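Local coordinates for prophage MuSo2, 43 kDa tail protein (Shewanella oneidensis, PDB 3CDD) that is probably a structural component of the tail baseplate of a Mu-like prophage, related to the baseplate assembly protein GpP, at residues 16-24 against 34-42. Numbering follows the deposited sequence.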
loop_
_atom_site.group_PDB
_atom_site.type_symbol
_atom_site.label_atom_id
_atom_site.label_comp_id
_atom_site.label_asym_id
_atom_site.label_seq_id
_atom_site.Cartn_x
_atom_site.Cartn_y
_atom_site.Cartn_z
ATOM N N TYR A 16 -20.792 -6.642 -28.217
ATOM C CA TYR A 16 -21.267 -6.132 -26.946
ATOM C C TYR A 16 -21.248 -4.608 -26.987
ATOM O O TYR A 16 -20.193 -3.981 -27.037
ATOM C CB TYR A 16 -20.383 -6.624 -25.806
ATOM C CG TYR A 16 -20.358 -8.130 -25.606
ATOM C CD1 TYR A 16 -19.426 -8.940 -26.287
ATOM C CD2 TYR A 16 -21.243 -8.744 -24.713
ATOM C CE1 TYR A 16 -19.393 -10.339 -26.094
ATOM C CE2 TYR A 16 -21.226 -10.135 -24.519
ATOM C CZ TYR A 16 -20.295 -10.918 -25.204
ATOM O OH TYR A 16 -20.293 -12.280 -24.991
ATOM N N GLN A 17 -22.439 -4.029 -27.010
ATOM C CA GLN A 17 -22.612 -2.596 -27.032
ATOM C C GLN A 17 -23.624 -2.276 -25.947
ATOM O O GLN A 17 -24.424 -3.132 -25.561
ATOM C CB GLN A 17 -23.121 -2.147 -28.414
ATOM C CG GLN A 17 -23.092 -0.637 -28.642
ATOM C CD GLN A 17 -24.400 0.065 -28.240
ATOM O OE1 GLN A 17 -25.467 -0.559 -28.154
ATOM N NE2 GLN A 17 -24.313 1.370 -27.997
ATOM N N GLY A 18 -23.587 -1.050 -25.448
ATOM C CA GLY A 18 -24.577 -0.608 -24.478
ATOM C C GLY A 18 -24.026 -0.626 -23.075
ATOM O O GLY A 18 -24.786 -0.624 -22.105
ATOM N N TRP A 19 -22.698 -0.643 -22.976
ATOM C CA TRP A 19 -21.993 -0.597 -21.703
ATOM C C TRP A 19 -22.391 0.657 -20.943
ATOM O O TRP A 19 -22.710 1.688 -21.556
ATOM C CB TRP A 19 -20.479 -0.638 -21.942
ATOM C CG TRP A 19 -20.031 -1.907 -22.651
ATOM C CD1 TRP A 19 -19.858 -2.080 -24.002
ATOM C CD2 TRP A 19 -19.743 -3.181 -22.046
ATOM N NE1 TRP A 19 -19.461 -3.379 -24.273
ATOM C CE2 TRP A 19 -19.378 -4.072 -23.089
ATOM C CE3 TRP A 19 -19.754 -3.657 -20.724
ATOM C CZ2 TRP A 19 -19.029 -5.412 -22.845
ATOM C CZ3 TRP A 19 -19.401 -4.990 -20.482
ATOM C CH2 TRP A 19 -19.044 -5.848 -21.539
ATOM N N THR A 20 -22.404 0.557 -19.618
ATOM C CA THR A 20 -22.816 1.659 -18.773
ATOM C C THR A 20 -21.601 2.431 -18.234
ATOM O O THR A 20 -21.742 3.579 -17.824
ATOM C CB THR A 20 -23.725 1.198 -17.586
ATOM O OG1 THR A 20 -23.093 0.132 -16.879
ATOM C CG2 THR A 20 -25.104 0.750 -18.071
ATOM N N LYS A 21 -20.425 1.791 -18.253
ATOM C CA LYS A 21 -19.173 2.454 -17.900
ATOM C C LYS A 21 -18.000 1.865 -18.695
ATOM O O LYS A 21 -17.808 0.646 -18.728
ATOM C CB LYS A 21 -18.914 2.354 -16.392
ATOM C CG LYS A 21 -17.869 3.330 -15.846
ATOM C CD LYS A 21 -17.722 3.138 -14.330
ATOM C CE LYS A 21 -17.090 1.776 -13.999
ATOM N NZ LYS A 21 -16.904 1.581 -12.508
ATOM N N ILE A 22 -17.233 2.730 -19.357
ATOM C CA ILE A 22 -16.095 2.310 -20.198
ATOM C C ILE A 22 -14.901 3.153 -19.786
ATOM O O ILE A 22 -15.045 4.373 -19.643
ATOM C CB ILE A 22 -16.410 2.557 -21.697
ATOM C CG1 ILE A 22 -17.685 1.810 -22.096
ATOM C CG2 ILE A 22 -15.177 2.190 -22.633
ATOM C CD1 ILE A 22 -18.189 2.100 -23.502
ATOM N N GLY A 23 -13.746 2.519 -19.549
ATOM C CA GLY A 23 -12.485 3.233 -19.336
ATOM C C GLY A 23 -11.404 2.563 -20.171
ATOM O O GLY A 23 -11.195 1.356 -20.059
ATOM N N ILE A 24 -10.738 3.299 -21.061
ATOM C CA ILE A 24 -9.619 2.686 -21.816
ATOM C C ILE A 24 -8.393 3.585 -21.676
ATOM O O ILE A 24 -8.473 4.791 -21.934
ATOM C CB ILE A 24 -9.972 2.424 -23.300
ATOM C CG1 ILE A 24 -11.036 1.342 -23.429
ATOM C CG2 ILE A 24 -8.731 1.973 -24.097
ATOM C CD1 ILE A 24 -11.828 1.374 -24.783
ATOM N N ALA A 34 -4.806 -0.432 -20.854
ATOM C CA ALA A 34 -5.866 -1.086 -20.081
ATOM C C ALA A 34 -7.211 -0.822 -20.677
ATOM O O ALA A 34 -7.436 0.232 -21.246
ATOM C CB ALA A 34 -5.838 -0.578 -18.595
ATOM N N PHE A 35 -8.118 -1.783 -20.537
ATOM C CA PHE A 35 -9.532 -1.511 -20.736
ATOM C C PHE A 35 -10.362 -2.073 -19.581
ATOM O O PHE A 35 -9.990 -3.065 -18.972
ATOM C CB PHE A 35 -10.044 -2.003 -22.114
ATOM C CG PHE A 35 -10.022 -3.503 -22.301
ATOM C CD1 PHE A 35 -11.136 -4.280 -21.951
ATOM C CD2 PHE A 35 -8.922 -4.131 -22.870
ATOM C CE1 PHE A 35 -11.150 -5.646 -22.127
ATOM C CE2 PHE A 35 -8.925 -5.533 -23.059
ATOM C CZ PHE A 35 -10.028 -6.281 -22.676
ATOM N N ASP A 36 -11.483 -1.417 -19.283
ATOM C CA ASP A 36 -12.447 -1.890 -18.287
ATOM C C ASP A 36 -13.836 -1.504 -18.792
ATOM O O ASP A 36 -14.105 -0.322 -19.051
ATOM C CB ASP A 36 -12.186 -1.238 -16.925
ATOM C CG ASP A 36 -12.378 -2.201 -15.731
ATOM O OD1 ASP A 36 -13.313 -3.043 -15.709
ATOM O OD2 ASP A 36 -11.563 -2.095 -14.788
ATOM N N LEU A 37 -14.704 -2.501 -18.943
ATOM C CA LEU A 37 -16.059 -2.283 -19.411
ATOM C C LEU A 37 -17.028 -2.906 -18.449
ATOM O O LEU A 37 -16.819 -4.047 -17.998
ATOM C CB LEU A 37 -16.266 -2.823 -20.821
ATOM C CG LEU A 37 -15.542 -1.980 -21.864
ATOM C CD1 LEU A 37 -14.182 -2.602 -22.158
ATOM C CD2 LEU A 37 -16.341 -1.849 -23.141
ATOM N N GLU A 38 -18.054 -2.141 -18.101
ATOM C CA GLU A 38 -19.053 -2.583 -17.160
ATOM C C GLU A 38 -20.466 -2.292 -17.680
ATOM O O GLU A 38 -20.717 -1.248 -18.293
ATOM C CB GLU A 38 -18.818 -1.906 -15.821
ATOM C CG GLU A 38 -19.790 -2.301 -14.744
ATOM C CD GLU A 38 -19.518 -1.543 -13.463
ATOM O OE1 GLU A 38 -19.845 -0.332 -13.394
ATOM O OE2 GLU A 38 -18.948 -2.155 -12.540
HETATM N N MSE A 39 -21.376 -3.235 -17.429
HETATM C CA MSE A 39 -22.802 -3.081 -17.755
HETATM C C MSE A 39 -23.603 -3.420 -16.505
HETATM O O MSE A 39 -23.572 -4.558 -16.039
HETATM C CB MSE A 39 -23.176 -4.022 -18.907
HETATM C CG MSE A 39 -24.285 -3.533 -19.856
HETATM SE SE MSE A 39 -24.592 -4.914 -21.219
HETATM C CE MSE A 39 -22.991 -4.851 -22.321
ATOM N N THR A 40 -24.311 -2.434 -15.966
ATOM C CA THR A 40 -25.138 -2.585 -14.744
ATOM C C THR A 40 -26.637 -2.464 -15.038
ATOM O O THR A 40 -27.124 -1.412 -15.472
ATOM C CB THR A 40 -24.720 -1.559 -13.659
ATOM O OG1 THR A 40 -23.321 -1.690 -13.403
ATOM C CG2 THR A 40 -25.504 -1.729 -12.347
ATOM N N TYR A 41 -27.359 -3.558 -14.846
ATOM C CA TYR A 41 -28.805 -3.526 -14.965
ATOM C C TYR A 41 -29.457 -3.536 -13.585
ATOM O O TYR A 41 -29.001 -4.236 -12.692
ATOM C CB TYR A 41 -29.313 -4.699 -15.797
ATOM C CG TYR A 41 -29.205 -4.521 -17.285
ATOM C CD1 TYR A 41 -27.998 -4.728 -17.943
ATOM C CD2 TYR A 41 -30.326 -4.166 -18.051
ATOM C CE1 TYR A 41 -27.892 -4.581 -19.343
ATOM C CE2 TYR A 41 -30.235 -4.010 -19.447
ATOM C CZ TYR A 41 -29.002 -4.227 -20.076
ATOM O OH TYR A 41 -28.878 -4.079 -21.443
ATOM N N LYS A 42 -30.514 -2.739 -13.438
ATOM C CA LYS A 42 -31.385 -2.753 -12.264
ATOM C C LYS A 42 -32.774 -3.332 -12.620
ATOM O O LYS A 42 -33.403 -2.907 -13.596
ATOM C CB LYS A 42 -31.560 -1.341 -11.701
ATOM C CG LYS A 42 -30.328 -0.727 -11.060
ATOM C CD LYS A 42 -29.812 -1.506 -9.840
ATOM C CE LYS A 42 -30.826 -1.547 -8.719
ATOM N NZ LYS A 42 -30.403 -2.474 -7.602
HETATM O O HOH W 1 -22.025 0.602 -14.747
HETATM O O HOH W 2 -15.651 0.282 -16.504
HETATM O O HOH W 3 -16.319 -1.583 -12.530
#
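A classic beta bulge marks the start of an antiparallel hairpin in the GpP-like N-terminal region: Thr20 and Lys21 both face Glu38, whose carbonyl O accepts from Thr20 N (2.8 Å, in the carbonyl plane) and from Lys21 N (3.1 Å, tilted from that plane). Beyond it, regular pairing resumes, Gly23 and Asp36 exchanging two backbone bonds. Thr20 OG1, held between its own N and carbonyl carbon (chi1 52°), accepts from Thr40 N (3.0 Å) and so extends the pairing two residues past Glu38. On the buried side the Trp19 indole is sandwiched: Leu37 CD2 lies 3.5 Å from the centroid of the Trp19 five-membered ring, almost on the normal, while selenomethionine Met39 brings CE to 3.6 Å from the Trp19 six-membered centroid on the opposite face, a bend at chi3 (-70°) turning the methyl inward. Trp19 NE1 donates to Tyr16 O from above the carbonyl plane, which helps fix the ring's rotation. The other face carries a long Lys21–Glu38 salt bridge (NZ to OE1, 3.6 Å), supplemented by a water joining NZ to OE2. Strand 317-328 flanks the hairpin beside 21-27 and strand 88-97 beside 34-42, while Leu9 of strand 7-11 packs on Trp19 and Leu37.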